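Local structure of Pre-mRNA-splicing factor SAD1 (Saccharomyces cerevisiae, 4MSX) at residues A[330-335]-A[390-395]; A[372-377]-A[475-480]; A[379-384]-A[471-476]; A[414-419]-A[441-446]. The protein promotes assembly of newly made U4 snRNA into the U4/U6 snRNP and is required for pre-mRNA splicing, carrying a zinc finger and a catalytically inactive ubiquitin-protease-like domain. One frame throughout, in Å; residues are numbered along the deposited sequence.

The four contacts lie within the ubiquitin-specific-protease-like domain; two pair neighbouring strands of one mixed sheet, and a third sits where one strand becomes a loop. Strand 472-480 is common to interactions 2 and 3, which share I475 and Q476 and have centres about 15 Å apart. Interaction 4 continues the sheet beyond that strand: its centre is about 12 Å from that of interaction 2, and K414 NZ forms a 2.8 Å salt bridge with E479 OE1. T473 OG1 lies 2.7 Å from N416 OD1, joining interactions 3 and 4. Interaction 1 is a surface loop contact, tied to interaction 3 by a 2.8 Å salt bridge, R393 NE to E472 OE1. All lie away from the zinc site.

Interaction 1 of 4, residues A[330-335]-A[390-395]; sequences FSPFED and VKNRNQ. With ACT (acetate ion), chain C.
Two surface loops of the ubiquitin-specific-protease-like domain meet where F330, just before a type I beta turn (S331 to E334), and P332 within it face the second half of another type I turn (V390 to R393) and the two residues after it. The phenyl ring of F330 lies against a peptide group: Q395 N sits 3.4 Å above the ring plane, over its centre, while the carbonyl carbon of N394 is offset toward the rim on that face. Holding CG anti to the backbone N (chi1 178°) sends the ring out across the opposite loop, where its far end, CZ, meets Q395 CB at 3.6 Å. Nearer the backbone, F330 CB touches the amide carbon CG of N394 at 3.4 Å, with ring and amide planes 29° apart. That amide is fixed by partners on both its polar atoms: OD1 bonds T396, and ND2 gives hydrogen bonds to P328 O and, at 3.1 Å and nearly straight, to OXT of an acetate ion that probably came from the crystallisation liquor. Farther along, P332 CG rests 3.7 Å from both O and OD1 of N392, whose ND2 is bonded to D387 O. Trimming F330 to an alanine would probably uncover the N394-Q395 peptide and leave Q395 CB without its aromatic neighbour. No hydrogen bond joins 330-335 to 390-395 directly, which implies that their contact rests on van der Waals packing and on a ring laid over a peptide, supplemented by the bond from N394 ND2 to P328 O, just ahead of F330.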
# COMPACT_ATOMS: atom_id res chain seq x y z
N PHE A 330 30.78 -5.13 -1.73
CA PHE A 330 30.69 -4.33 -2.95
C PHE A 330 31.51 -3.07 -2.77
O PHE A 330 31.39 -2.37 -1.74
CB PHE A 330 29.22 -3.93 -3.23
CG PHE A 330 29.04 -3.05 -4.47
CD1 PHE A 330 28.94 -3.63 -5.72
CD2 PHE A 330 28.97 -1.65 -4.36
CE1 PHE A 330 28.78 -2.84 -6.86
CE2 PHE A 330 28.79 -0.84 -5.51
CZ PHE A 330 28.71 -1.45 -6.76
N SER A 331 32.31 -2.75 -3.77
CA SER A 331 33.09 -1.50 -3.72
C SER A 331 32.43 -0.42 -4.59
O SER A 331 32.34 -0.57 -5.80
CB SER A 331 34.54 -1.68 -4.19
OG SER A 331 35.11 -0.37 -4.30
N PRO A 332 32.00 0.68 -3.97
CA PRO A 332 31.36 1.71 -4.81
C PRO A 332 32.33 2.42 -5.76
O PRO A 332 31.84 3.10 -6.66
CB PRO A 332 30.79 2.72 -3.79
CG PRO A 332 30.87 2.02 -2.43
CD PRO A 332 32.03 1.05 -2.54
N PHE A 333 33.64 2.20 -5.62
CA PHE A 333 34.61 2.97 -6.40
C PHE A 333 35.00 2.27 -7.72
O PHE A 333 35.55 2.90 -8.63
CB PHE A 333 35.80 3.28 -5.48
CG PHE A 333 35.36 3.69 -4.09
CD1 PHE A 333 34.76 4.94 -3.88
CD2 PHE A 333 35.45 2.81 -3.02
CE1 PHE A 333 34.32 5.31 -2.62
CE2 PHE A 333 35.01 3.18 -1.76
CZ PHE A 333 34.43 4.43 -1.56
N GLU A 334 34.71 0.98 -7.82
CA GLU A 334 34.96 0.25 -9.05
C GLU A 334 33.94 0.69 -10.11
O GLU A 334 32.74 0.80 -9.84
CB GLU A 334 34.82 -1.26 -8.82
CG GLU A 334 35.60 -1.76 -7.63
CD GLU A 334 37.10 -1.57 -7.80
OE1 GLU A 334 37.65 -2.06 -8.81
OE2 GLU A 334 37.73 -0.91 -6.92
N ASP A 335 34.42 0.95 -11.30
CA ASP A 335 33.59 1.39 -12.41
C ASP A 335 33.86 0.40 -13.51
O ASP A 335 34.89 -0.29 -13.48
CB ASP A 335 34.02 2.78 -12.88
CG ASP A 335 33.41 3.88 -12.06
OD1 ASP A 335 32.20 3.77 -11.73
OD2 ASP A 335 34.12 4.85 -11.74
N VAL A 390 23.29 6.15 0.71
CA VAL A 390 22.63 5.91 -0.56
C VAL A 390 23.66 5.82 -1.66
O VAL A 390 23.76 4.81 -2.37
CB VAL A 390 21.55 6.98 -0.88
CG1 VAL A 390 20.82 6.66 -2.19
CG2 VAL A 390 20.53 7.03 0.27
N LYS A 391 24.49 6.85 -1.79
CA LYS A 391 25.54 6.82 -2.83
C LYS A 391 26.44 5.59 -2.75
O LYS A 391 26.85 5.03 -3.77
CB LYS A 391 26.44 8.06 -2.69
CG LYS A 391 27.44 8.18 -3.81
CD LYS A 391 28.08 9.59 -3.77
CE LYS A 391 28.87 9.90 -5.05
NZ LYS A 391 29.30 11.35 -5.15
N ASN A 392 26.79 5.19 -1.52
CA ASN A 392 27.70 4.07 -1.31
C ASN A 392 27.01 2.70 -1.16
O ASN A 392 27.61 1.75 -0.66
CB ASN A 392 28.55 4.37 -0.07
CG ASN A 392 29.51 5.51 -0.34
OD1 ASN A 392 30.12 5.53 -1.40
ND2 ASN A 392 29.53 6.51 0.53
N ARG A 393 25.76 2.62 -1.61
CA ARG A 393 24.97 1.40 -1.43
C ARG A 393 25.52 0.22 -2.27
O ARG A 393 26.26 0.41 -3.25
CB ARG A 393 23.51 1.64 -1.85
CG ARG A 393 23.34 1.73 -3.36
CD ARG A 393 21.93 2.30 -3.75
NE ARG A 393 21.78 2.41 -5.20
CZ ARG A 393 22.31 3.41 -5.92
NH1 ARG A 393 23.00 4.40 -5.33
NH2 ARG A 393 22.12 3.42 -7.22
N ASN A 394 25.14 -0.99 -1.87
CA ASN A 394 25.62 -2.18 -2.55
C ASN A 394 24.83 -2.38 -3.86
O ASN A 394 23.63 -2.75 -3.83
CB ASN A 394 25.48 -3.40 -1.62
CG ASN A 394 26.11 -4.65 -2.19
OD1 ASN A 394 25.99 -4.93 -3.37
ND2 ASN A 394 26.81 -5.41 -1.35
N GLN A 395 25.48 -2.15 -5.00
CA GLN A 395 24.76 -2.23 -6.28
C GLN A 395 24.96 -3.54 -7.04
O GLN A 395 24.79 -3.58 -8.27
CB GLN A 395 25.11 -1.04 -7.17
CG GLN A 395 24.81 0.29 -6.50
CD GLN A 395 24.99 1.45 -7.47
OE1 GLN A 395 24.41 1.43 -8.55
NE2 GLN A 395 25.85 2.42 -7.12
C ACT C . 26.26 -3.18 2.02
O ACT C . 25.42 -3.28 2.97
OXT ACT C . 26.77 -4.27 1.52
CH3 ACT C . 26.59 -1.80 1.51

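Interaction 2 of 4, residues A[372-377]-A[475-480]; sequences PQFLIF and IQVWEK
F377 and W478 form the apolar centre on one face of an antiparallel strand pair, 374-377 with 475-480, in the mixed sheet of the ubiquitin-specific-protease-like domain. CE2 of F377 lies over one face of the indole, and CD2 comes within 3.5 Å of W478 CD1; the two ring planes are inclined at 53°. I347 and L404 close around this pair. On the other face, F374 CD1 meets V477 CG1 at 4.0 Å, and I376 lies alongside I475, their CG2 methyls in contact. Between the faces the backbones are stitched by paired bonds at L375-W478 and F377-Q476, the shortest running from W478 N to L375 O at 2.8 Å. CA-H...O contacts fill the intervening positions, such as I376 CA to Q476 O at 3.2 Å.

Toward the strand end the contact turns polar. E479, extended with CG anti to its backbone N (chi1 180°), runs beside the F374 ring and brings OE2 to 3.7 Å from CZ, while its OE1 is salt-bridged to K414. K480 N closes the pairing on Q373 O. The indole edge is polar too: W478 NE1 donates to Q476 OE1 at 2.9 Å, the oxygen in the ring plane but the donor 44° above the amide's carbonyl plane.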
# COMPACT_ATOMS: atom_id res chain seq x y z
N PRO A 372 6.23 -19.39 4.80
CA PRO A 372 4.89 -18.80 4.77
C PRO A 372 4.28 -18.81 3.39
O PRO A 372 5.01 -18.95 2.42
CB PRO A 372 5.13 -17.32 5.23
CG PRO A 372 6.55 -17.02 4.84
CD PRO A 372 7.31 -18.38 4.93
N GLN A 373 2.96 -18.63 3.29
CA GLN A 373 2.33 -18.44 1.99
C GLN A 373 2.99 -17.24 1.26
O GLN A 373 3.16 -17.27 0.03
CB GLN A 373 0.82 -18.13 2.16
CG GLN A 373 0.13 -17.97 0.85
CD GLN A 373 -0.04 -19.35 0.15
OE1 GLN A 373 0.27 -20.41 0.74
NE2 GLN A 373 -0.50 -19.34 -1.10
N PHE A 374 3.30 -16.16 1.99
CA PHE A 374 3.98 -14.99 1.37
C PHE A 374 5.33 -14.81 2.03
O PHE A 374 5.39 -14.51 3.22
CB PHE A 374 3.13 -13.70 1.55
CG PHE A 374 1.82 -13.78 0.88
CD1 PHE A 374 1.72 -13.53 -0.47
CD2 PHE A 374 0.70 -14.23 1.59
CE1 PHE A 374 0.46 -13.62 -1.12
CE2 PHE A 374 -0.56 -14.38 0.95
CZ PHE A 374 -0.67 -14.09 -0.40
N LEU A 375 6.39 -15.03 1.26
CA LEU A 375 7.78 -14.94 1.73
C LEU A 375 8.33 -13.64 1.18
O LEU A 375 8.35 -13.42 -0.05
CB LEU A 375 8.56 -16.16 1.16
CG LEU A 375 10.03 -16.34 1.55
CD1 LEU A 375 10.20 -16.31 3.08
CD2 LEU A 375 10.56 -17.67 0.95
N ILE A 376 8.71 -12.75 2.09
CA ILE A 376 9.15 -11.40 1.72
C ILE A 376 10.65 -11.29 1.95
O ILE A 376 11.13 -11.51 3.09
CB ILE A 376 8.42 -10.36 2.62
CG1 ILE A 376 6.92 -10.59 2.55
CG2 ILE A 376 8.82 -8.90 2.16
CD1 ILE A 376 6.08 -9.66 3.55
N PHE A 377 11.38 -10.96 0.89
CA PHE A 377 12.83 -10.82 1.00
C PHE A 377 13.18 -9.35 0.98
O PHE A 377 12.55 -8.56 0.28
CB PHE A 377 13.53 -11.38 -0.24
CG PHE A 377 13.36 -12.89 -0.41
CD1 PHE A 377 13.42 -13.73 0.69
CD2 PHE A 377 13.18 -13.43 -1.67
CE1 PHE A 377 13.31 -15.13 0.55
CE2 PHE A 377 13.04 -14.84 -1.83
CZ PHE A 377 13.09 -15.66 -0.73
N ILE A 475 12.92 -5.00 -2.16
CA ILE A 475 12.03 -5.92 -1.49
C ILE A 475 11.24 -6.73 -2.51
O ILE A 475 10.80 -6.19 -3.52
CB ILE A 475 10.96 -5.13 -0.62
CG1 ILE A 475 11.55 -4.77 0.73
CG2 ILE A 475 9.68 -5.97 -0.43
CD1 ILE A 475 10.69 -3.71 1.43
N GLN A 476 11.02 -8.00 -2.23
CA GLN A 476 10.19 -8.82 -3.11
C GLN A 476 9.21 -9.60 -2.30
O GLN A 476 9.51 -10.00 -1.19
CB GLN A 476 11.03 -9.90 -3.90
CG GLN A 476 11.93 -9.21 -4.93
CD GLN A 476 12.80 -10.22 -5.68
OE1 GLN A 476 13.06 -11.34 -5.17
NE2 GLN A 476 13.20 -9.84 -6.89
N VAL A 477 8.07 -9.91 -2.93
CA VAL A 477 7.08 -10.75 -2.26
C VAL A 477 6.91 -11.97 -3.17
O VAL A 477 6.65 -11.80 -4.35
CB VAL A 477 5.70 -10.07 -2.11
CG1 VAL A 477 4.66 -11.06 -1.51
CG2 VAL A 477 5.79 -8.80 -1.20
N TRP A 478 7.13 -13.14 -2.60
CA TRP A 478 7.00 -14.43 -3.34
C TRP A 478 5.83 -15.19 -2.75
O TRP A 478 5.63 -15.18 -1.51
CB TRP A 478 8.28 -15.26 -3.16
CG TRP A 478 9.45 -14.68 -3.89
CD1 TRP A 478 10.22 -13.61 -3.47
CD2 TRP A 478 9.98 -15.07 -5.17
NE1 TRP A 478 11.18 -13.34 -4.40
CE2 TRP A 478 11.08 -14.24 -5.43
CE3 TRP A 478 9.66 -16.10 -6.09
CZ2 TRP A 478 11.85 -14.36 -6.62
CZ3 TRP A 478 10.43 -16.22 -7.25
CH2 TRP A 478 11.50 -15.35 -7.50
N GLU A 479 5.05 -15.88 -3.61
CA GLU A 479 3.87 -16.56 -3.12
C GLU A 479 4.02 -18.08 -3.37
O GLU A 479 4.43 -18.51 -4.46
CB GLU A 479 2.61 -16.09 -3.87
CG GLU A 479 1.37 -16.81 -3.37
CD GLU A 479 0.04 -16.23 -3.91
OE1 GLU A 479 0.05 -15.57 -4.99
OE2 GLU A 479 -1.00 -16.45 -3.24
N LYS A 480 3.72 -18.85 -2.35
CA LYS A 480 3.98 -20.29 -2.36
C LYS A 480 2.97 -20.94 -3.31
O LYS A 480 1.81 -20.54 -3.36
CB LYS A 480 3.88 -20.86 -0.94
CG LYS A 480 3.94 -22.40 -0.83
CD LYS A 480 4.57 -22.83 0.50
CE LYS A 480 3.64 -22.74 1.65
NZ LYS A 480 4.35 -23.07 2.93

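Interaction 3 of 4, residues A[379-384]-A[471-476]; sequences FNRFDR and KETFIQ
T473 O is gripped side-on by R381, with NE at 2.9 Å and NH2 at 3.0 Å both donating to this one oxygen. A bend at chi2 (-75°) of R381 sets the oxygen in the guanidinium plane, and the NH2 bond falls on a lone pair. NH1 of R381 is turned to other acceptors, the carbonyls of T396 and N394. One face of the guanidinium is covered by the E472 chain, whose CG sits 3.4 Å above its centre; the E472 carboxylate instead serves R393 and H419. With a lysine in place of R381, the flat two-nitrogen grip would be lost, and T473 O is likely to keep at most one of its two bonds.

Here strand 374-379 of the mixed sheet leaves its neighbour 472-480: F379 N still bonds F474 O at 2.9 Å, and F474 with I475 forms a classic beta bulge opposite V417. N380 centres an inverse gamma turn that carries R381 back toward the strand. Over one face of the F379 ring lies T473 CG2, in a CH-pi contact 4.0 Å from the centroid, while the ring's edge meets Q476 OE1. F474 receives R381 CG at its own ring edge, and its CE1 touches F382 CE2 at 3.9 Å.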
# COMPACT_ATOMS: atom_id res chain seq x y z
N PHE A 379 16.77 -7.13 0.17
CA PHE A 379 18.19 -7.20 -0.28
C PHE A 379 18.93 -6.09 0.42
O PHE A 379 18.55 -4.93 0.29
CB PHE A 379 18.27 -7.10 -1.78
CG PHE A 379 17.52 -8.25 -2.44
CD1 PHE A 379 18.13 -9.50 -2.60
CD2 PHE A 379 16.18 -8.11 -2.77
CE1 PHE A 379 17.40 -10.58 -3.15
CE2 PHE A 379 15.44 -9.18 -3.30
CZ PHE A 379 16.05 -10.41 -3.49
N ASN A 380 19.98 -6.44 1.16
CA ASN A 380 20.53 -5.45 2.09
C ASN A 380 21.43 -4.46 1.35
O ASN A 380 22.64 -4.60 1.36
CB ASN A 380 21.31 -6.15 3.18
CG ASN A 380 21.71 -5.19 4.30
OD1 ASN A 380 21.19 -4.07 4.36
ND2 ASN A 380 22.60 -5.62 5.17
N ARG A 381 20.83 -3.48 0.70
CA ARG A 381 21.57 -2.48 -0.09
C ARG A 381 22.35 -1.45 0.74
O ARG A 381 23.44 -1.00 0.33
CB ARG A 381 20.58 -1.70 -0.95
CG ARG A 381 19.73 -2.58 -1.90
CD ARG A 381 20.58 -3.06 -3.11
NE ARG A 381 19.83 -3.98 -3.99
CZ ARG A 381 20.37 -4.59 -5.04
NH1 ARG A 381 21.68 -4.42 -5.33
NH2 ARG A 381 19.62 -5.37 -5.78
N PHE A 382 21.75 -1.03 1.85
CA PHE A 382 22.24 0.16 2.57
C PHE A 382 23.03 -0.09 3.81
O PHE A 382 22.57 -0.73 4.75
CB PHE A 382 21.05 1.00 3.05
CG PHE A 382 20.24 1.55 1.93
CD1 PHE A 382 20.85 2.25 0.91
CD2 PHE A 382 18.87 1.35 1.88
CE1 PHE A 382 20.13 2.76 -0.15
CE2 PHE A 382 18.12 1.86 0.83
CZ PHE A 382 18.75 2.55 -0.20
N ASP A 383 24.19 0.53 3.87
CA ASP A 383 24.93 0.57 5.12
C ASP A 383 24.64 1.96 5.73
O ASP A 383 25.32 2.94 5.42
CB ASP A 383 26.42 0.25 4.86
CG ASP A 383 27.31 0.47 6.09
OD1 ASP A 383 26.80 0.58 7.23
OD2 ASP A 383 28.54 0.51 5.88
N ARG A 384 23.60 2.04 6.58
CA ARG A 384 23.13 3.33 7.11
C ARG A 384 24.08 3.94 8.13
O ARG A 384 24.04 5.15 8.37
CB ARG A 384 21.76 3.20 7.78
CG ARG A 384 20.73 2.60 6.90
CD ARG A 384 20.20 3.58 5.87
NE ARG A 384 18.76 3.39 5.74
CZ ARG A 384 17.99 4.00 4.84
NH1 ARG A 384 18.54 4.86 3.98
NH2 ARG A 384 16.68 3.77 4.85
N LYS A 471 16.56 -3.76 -12.88
CA LYS A 471 16.53 -2.61 -11.94
C LYS A 471 16.93 -3.08 -10.55
O LYS A 471 16.91 -4.31 -10.26
CB LYS A 471 15.09 -2.04 -11.90
CG LYS A 471 14.69 -1.44 -13.24
CD LYS A 471 13.51 -0.47 -13.12
CE LYS A 471 13.20 0.21 -14.46
NZ LYS A 471 11.89 0.98 -14.48
N GLU A 472 17.24 -2.13 -9.68
CA GLU A 472 17.77 -2.51 -8.38
C GLU A 472 16.67 -2.97 -7.40
O GLU A 472 16.05 -2.11 -6.72
CB GLU A 472 18.49 -1.32 -7.80
CG GLU A 472 19.34 -1.64 -6.59
CD GLU A 472 20.00 -0.41 -5.96
OE1 GLU A 472 20.85 0.21 -6.63
OE2 GLU A 472 19.67 -0.05 -4.80
N THR A 473 16.49 -4.28 -7.28
CA THR A 473 15.48 -4.85 -6.39
C THR A 473 15.85 -4.61 -4.92
O THR A 473 17.04 -4.72 -4.50
CB THR A 473 15.24 -6.37 -6.66
OG1 THR A 473 14.18 -6.81 -5.82
CG2 THR A 473 16.52 -7.22 -6.36
N PHE A 474 14.86 -4.21 -4.13
CA PHE A 474 15.08 -3.95 -2.70
C PHE A 474 14.22 -4.89 -1.84
O PHE A 474 14.70 -5.46 -0.86
CB PHE A 474 14.69 -2.48 -2.39
CG PHE A 474 14.90 -2.08 -0.95
CD1 PHE A 474 16.18 -2.01 -0.40
CD2 PHE A 474 13.80 -1.71 -0.16
CE1 PHE A 474 16.37 -1.63 0.92
CE2 PHE A 474 14.00 -1.32 1.18
CZ PHE A 474 15.26 -1.27 1.72
N ILE A 475 12.92 -5.00 -2.16
CA ILE A 475 12.03 -5.92 -1.49
C ILE A 475 11.24 -6.73 -2.51
O ILE A 475 10.80 -6.19 -3.52
CB ILE A 475 10.96 -5.13 -0.62
CG1 ILE A 475 11.55 -4.77 0.73
CG2 ILE A 475 9.68 -5.97 -0.43
CD1 ILE A 475 10.69 -3.71 1.43
N GLN A 476 11.02 -8.00 -2.23
CA GLN A 476 10.19 -8.82 -3.11
C GLN A 476 9.21 -9.60 -2.30
O GLN A 476 9.51 -10.00 -1.19
CB GLN A 476 11.03 -9.90 -3.90
CG GLN A 476 11.93 -9.21 -4.93
CD GLN A 476 12.80 -10.22 -5.68
OE1 GLN A 476 13.06 -11.34 -5.17
NE2 GLN A 476 13.20 -9.84 -6.89

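Interaction 4 of 4, residues A[414-419]-A[441-446]; sequences KANVVH and ITQLYD
Q443 and N416 face each other as a hydrogen-bonded pair in the antiparallel strands 414-419 and 441-446, near the middle of the mixed sheet of the ubiquitin-specific-protease-like domain. From its CB, 3.6 Å from N416 O, the Q443 side chain rises beside that of N416, both pointing the same way. CG stays close to the same carbonyl oxygen, and the extended chain (chi2 170°) then carries CD above the strand, against the CG2 methyl of V418. At the tip the amide divides its work. OE1 accepts from N416 ND2 at 2.8 Å, an almost straight bond of 173° with the oxygen in the plane of the asparagine amide, whereas NE2 reaches E454 on the next strand.

The other half of the N416 amide is also engaged, since OD1 takes bonds from T473 and Q476. These two buried amides thus link side chains across four successive strands. Next along, V418 and I441 stand side by side on the same face, with V418 CB 3.7 Å from I441 CG1. On the opposite face, A415 CB packs on L444 CD2 at 3.8 Å, V417 pairs with T442, and L201 of helix 189-203 covers A415 and V417. Beneath the side chains, two-way backbone bonds join N416 to Q443 and V418 to I441. At the far end, where K414 and A415 form a classic beta bulge opposite V477, Y445 N donates to K414 O at 3.0 Å.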
# COMPACT_ATOMS: atom_id res chain seq x y z
N LYS A 414 5.57 -12.16 -7.01
CA LYS A 414 4.30 -11.44 -7.14
C LYS A 414 4.49 -9.92 -7.05
O LYS A 414 3.68 -9.16 -7.58
CB LYS A 414 3.33 -11.87 -6.03
CG LYS A 414 2.83 -13.35 -6.13
CD LYS A 414 1.81 -13.55 -7.28
CE LYS A 414 0.55 -12.67 -7.10
NZ LYS A 414 -0.23 -12.94 -5.85
N ALA A 415 5.55 -9.47 -6.36
CA ALA A 415 5.77 -8.02 -6.22
C ALA A 415 7.27 -7.77 -6.10
O ALA A 415 8.00 -8.59 -5.48
CB ALA A 415 5.05 -7.51 -4.95
N ASN A 416 7.70 -6.65 -6.66
CA ASN A 416 9.12 -6.28 -6.69
C ASN A 416 9.22 -4.76 -6.42
O ASN A 416 8.70 -3.97 -7.20
CB ASN A 416 9.68 -6.64 -8.07
CG ASN A 416 11.21 -6.49 -8.16
OD1 ASN A 416 11.92 -6.92 -7.27
ND2 ASN A 416 11.70 -5.85 -9.20
N VAL A 417 9.81 -4.36 -5.29
CA VAL A 417 9.98 -2.92 -5.01
C VAL A 417 11.40 -2.58 -5.43
O VAL A 417 12.36 -3.20 -4.95
CB VAL A 417 9.78 -2.64 -3.55
CG1 VAL A 417 9.98 -1.09 -3.21
CG2 VAL A 417 8.31 -3.04 -3.15
N VAL A 418 11.53 -1.56 -6.25
CA VAL A 418 12.79 -1.21 -6.88
C VAL A 418 13.27 0.13 -6.39
O VAL A 418 12.48 1.07 -6.14
CB VAL A 418 12.55 -1.15 -8.40
CG1 VAL A 418 13.61 -0.34 -9.08
CG2 VAL A 418 12.47 -2.61 -8.94
N HIS A 419 14.59 0.25 -6.26
CA HIS A 419 15.21 1.46 -5.76
C HIS A 419 15.76 2.25 -6.97
O HIS A 419 16.43 1.70 -7.81
CB HIS A 419 16.34 1.12 -4.79
CG HIS A 419 17.07 2.32 -4.28
ND1 HIS A 419 18.42 2.53 -4.51
CD2 HIS A 419 16.64 3.39 -3.56
CE1 HIS A 419 18.78 3.67 -3.95
NE2 HIS A 419 17.73 4.21 -3.36
N ILE A 441 9.86 2.53 -6.48
CA ILE A 441 8.76 2.23 -7.39
C ILE A 441 8.37 0.77 -7.22
O ILE A 441 9.13 -0.04 -6.69
CB ILE A 441 9.12 2.53 -8.84
CG1 ILE A 441 10.22 1.58 -9.29
CG2 ILE A 441 9.59 4.03 -9.00
CD1 ILE A 441 10.61 1.78 -10.75
N THR A 442 7.14 0.46 -7.61
CA THR A 442 6.57 -0.85 -7.22
C THR A 442 6.10 -1.54 -8.47
O THR A 442 5.37 -0.95 -9.26
CB THR A 442 5.38 -0.65 -6.25
OG1 THR A 442 5.82 0.18 -5.17
CG2 THR A 442 4.82 -2.01 -5.67
N GLN A 443 6.51 -2.80 -8.65
CA GLN A 443 6.04 -3.59 -9.77
C GLN A 443 5.18 -4.70 -9.23
O GLN A 443 5.58 -5.38 -8.26
CB GLN A 443 7.25 -4.23 -10.49
CG GLN A 443 8.17 -3.14 -11.03
CD GLN A 443 9.51 -3.65 -11.55
OE1 GLN A 443 10.01 -4.71 -11.13
NE2 GLN A 443 10.13 -2.86 -12.44
N LEU A 444 4.02 -4.92 -9.83
CA LEU A 444 3.09 -5.89 -9.29
C LEU A 444 2.59 -6.82 -10.37
O LEU A 444 2.29 -6.38 -11.47
CB LEU A 444 1.81 -5.18 -8.74
CG LEU A 444 2.15 -4.19 -7.59
CD1 LEU A 444 0.88 -3.38 -7.18
CD2 LEU A 444 2.68 -4.96 -6.38
N TYR A 445 2.37 -8.07 -9.99
CA TYR A 445 2.02 -9.10 -10.98
C TYR A 445 0.54 -9.34 -10.96
O TYR A 445 -0.04 -9.52 -9.90
CB TYR A 445 2.72 -10.42 -10.67
CG TYR A 445 2.50 -11.46 -11.80
CD1 TYR A 445 3.00 -11.24 -13.07
CD2 TYR A 445 1.78 -12.62 -11.56
CE1 TYR A 445 2.80 -12.20 -14.11
CE2 TYR A 445 1.59 -13.59 -12.60
CZ TYR A 445 2.12 -13.34 -13.85
OH TYR A 445 1.92 -14.24 -14.86
N ASP A 446 -0.07 -9.34 -12.15
CA ASP A 446 -1.48 -9.71 -12.28
C ASP A 446 -1.60 -11.11 -12.92
O ASP A 446 -1.29 -11.26 -14.08
CB ASP A 446 -2.23 -8.73 -13.17
CG ASP A 446 -3.65 -9.25 -13.56
OD1 ASP A 446 -4.25 -10.07 -12.83
OD2 ASP A 446 -4.16 -8.81 -14.61